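Long-range contact in VgrG protein (Vibrio cholerae, PDB 4DTD), which probably cross-links actin monomers covalently through its actin cross-linking domain, the effector part of a type VI secretion spike protein: residues G26-L31 with E90-P95. Sequence-based numbering, arbitrary orientation.
Sequences GIENEL and ELVSYP
Segments 26-31 and 90-95, on strands 23-30 and 84-97, run antiparallel, their short axes 4.4 Å apart at closest and 173° between directions, inside the beta-sheet framework of the actin cross-linking domain. Asn29 and Leu91 form a hydrogen-bonded pair, Asn29 N giving to Leu91 O and Leu91 N to Asn29 O, both at 2.9 Å. Two residues along, a side chain supplies one of the two bonds: Ser93 N still reaches Ile27 O at 2.9 Å, but Ile27 N gives to Ser93 OG at 2.7 Å. With chi1 at 80°, OG sits between the serine's own N and carbonyl carbon, turned onto the neighbouring strand. Three glutamates share the face that carries Val92. The carboxylates of Glu28 and Glu90 meet with planes 69° apart and their OE2 atoms 3.3 Å from each other, a close approach of like charges with no hydrogen bond between them. Lys11 touches both side chains and makes its salt bridge to Glu30 OE2. Leu91, Ile27 and Ser93 each touch Met111 of helix 101-124, while Asn29 ND2 donates to Thr169 O and its OD1 accepts from Gln173 NE2. Leu31, whose backbone bonds Val89, crosses Leu91 nearly at a right angle, CD2 lying 3.8 Å from Leu91 CD2.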
loop_
_atom_site.group_PDB
_atom_site.type_symbol
_atom_site.label_atom_id
_atom_site.label_comp_id
_atom_site.label_asym_id
_atom_site.label_seq_id
_atom_site.Cartn_x
_atom_site.Cartn_y
_atom_site.Cartn_z
ATOM N N GLY A 26 6.200 4.004 -5.041
ATOM C CA GLY A 26 5.205 3.206 -5.755
ATOM C C GLY A 26 3.862 3.919 -5.792
ATOM O O GLY A 26 3.296 4.196 -4.736
ATOM N N ILE A 27 3.336 4.240 -7.001
ATOM C CA ILE A 27 2.043 4.937 -7.162
ATOM C C ILE A 27 0.873 4.013 -7.540
ATOM O O ILE A 27 1.088 2.898 -8.036
ATOM C CB ILE A 27 2.132 6.213 -8.031
ATOM C CG1 ILE A 27 2.463 5.866 -9.508
ATOM C CG2 ILE A 27 3.137 7.220 -7.413
ATOM C CD1 ILE A 27 2.081 6.880 -10.497
ATOM N N GLU A 28 -0.364 4.486 -7.280
ATOM C CA GLU A 28 -1.607 3.748 -7.486
ATOM C C GLU A 28 -2.681 4.669 -8.014
ATOM O O GLU A 28 -2.905 5.736 -7.446
ATOM C CB GLU A 28 -2.107 3.156 -6.151
ATOM C CG GLU A 28 -1.213 2.111 -5.491
ATOM C CD GLU A 28 -1.605 1.767 -4.062
ATOM O OE1 GLU A 28 -0.814 2.069 -3.138
ATOM O OE2 GLU A 28 -2.708 1.205 -3.866
ATOM N N ASN A 29 -3.400 4.248 -9.051
ATOM C CA ASN A 29 -4.484 5.057 -9.580
ATOM C C ASN A 29 -5.667 4.229 -9.994
ATOM O O ASN A 29 -5.596 3.546 -11.025
ATOM C CB ASN A 29 -3.996 5.882 -10.763
ATOM C CG ASN A 29 -4.567 7.270 -10.852
ATOM O OD1 ASN A 29 -3.827 8.222 -11.060
ATOM N ND2 ASN A 29 -5.882 7.435 -10.674
ATOM N N GLU A 30 -6.767 4.295 -9.214
ATOM C CA GLU A 30 -8.042 3.618 -9.550
ATOM C C GLU A 30 -8.659 4.452 -10.659
ATOM O O GLU A 30 -8.675 5.666 -10.527
ATOM C CB GLU A 30 -9.051 3.514 -8.372
ATOM C CG GLU A 30 -8.480 3.530 -6.963
ATOM C CD GLU A 30 -9.308 4.251 -5.907
ATOM O OE1 GLU A 30 -10.519 4.492 -6.127
ATOM O OE2 GLU A 30 -8.717 4.627 -4.870
ATOM N N LEU A 31 -9.086 3.819 -11.767
ATOM C CA LEU A 31 -9.645 4.511 -12.932
ATOM C C LEU A 31 -11.155 4.657 -12.860
ATOM O O LEU A 31 -11.829 3.881 -12.178
ATOM C CB LEU A 31 -9.278 3.806 -14.255
ATOM C CG LEU A 31 -7.820 3.501 -14.525
ATOM C CD1 LEU A 31 -7.652 2.857 -15.881
ATOM C CD2 LEU A 31 -6.947 4.740 -14.370
ATOM N N GLU A 90 -7.421 -0.677 -11.313
ATOM C CA GLU A 90 -6.422 0.116 -10.641
ATOM C C GLU A 90 -5.078 -0.122 -11.312
ATOM O O GLU A 90 -4.727 -1.265 -11.576
ATOM C CB GLU A 90 -6.372 -0.246 -9.150
ATOM C CG GLU A 90 -5.923 0.929 -8.288
ATOM C CD GLU A 90 -5.260 0.594 -6.968
ATOM O OE1 GLU A 90 -5.006 -0.605 -6.709
ATOM O OE2 GLU A 90 -4.976 1.539 -6.197
ATOM N N LEU A 91 -4.327 0.947 -11.571
ATOM C CA LEU A 91 -2.971 0.915 -12.147
ATOM C C LEU A 91 -1.982 1.045 -10.966
ATOM O O LEU A 91 -2.013 2.033 -10.228
ATOM C CB LEU A 91 -2.813 2.082 -13.130
ATOM C CG LEU A 91 -3.247 1.887 -14.617
ATOM C CD1 LEU A 91 -4.302 0.846 -14.825
ATOM C CD2 LEU A 91 -3.582 3.194 -15.271
ATOM N N VAL A 92 -1.183 -0.023 -10.729
ATOM C CA VAL A 92 -0.241 -0.114 -9.610
ATOM C C VAL A 92 1.206 -0.177 -10.136
ATOM O O VAL A 92 1.615 -1.171 -10.736
ATOM C CB VAL A 92 -0.621 -1.286 -8.648
ATOM C CG1 VAL A 92 0.401 -1.425 -7.526
ATOM C CG2 VAL A 92 -2.014 -1.078 -8.062
ATOM N N SER A 93 1.963 0.900 -9.935
ATOM C CA SER A 93 3.323 0.972 -10.436
ATOM C C SER A 93 4.306 0.008 -9.765
ATOM O O SER A 93 4.121 -0.384 -8.616
ATOM C CB SER A 93 3.847 2.402 -10.391
ATOM O OG SER A 93 4.280 2.739 -9.083
ATOM N N TYR A 94 5.349 -0.378 -10.500
ATOM C CA TYR A 94 6.410 -1.175 -9.920
ATOM C C TYR A 94 7.315 -0.114 -9.324
ATOM O O TYR A 94 7.572 0.886 -10.011
ATOM C CB TYR A 94 7.130 -2.002 -10.971
ATOM C CG TYR A 94 6.335 -3.201 -11.441
ATOM C CD1 TYR A 94 6.378 -4.404 -10.747
ATOM C CD2 TYR A 94 5.574 -3.146 -12.608
ATOM C CE1 TYR A 94 5.711 -5.534 -11.217
ATOM C CE2 TYR A 94 4.879 -4.260 -13.072
ATOM C CZ TYR A 94 4.962 -5.457 -12.383
ATOM O OH TYR A 94 4.290 -6.566 -12.844
ATOM N N PRO A 95 7.687 -0.225 -8.016
ATOM C CA PRO A 95 8.503 0.833 -7.388
ATOM C C PRO A 95 9.806 1.169 -8.102
ATOM O O PRO A 95 10.400 0.328 -8.778
ATOM C CB PRO A 95 8.774 0.293 -5.979
ATOM C CG PRO A 95 8.518 -1.189 -6.078
ATOM C CD PRO A 95 7.406 -1.317 -7.057
#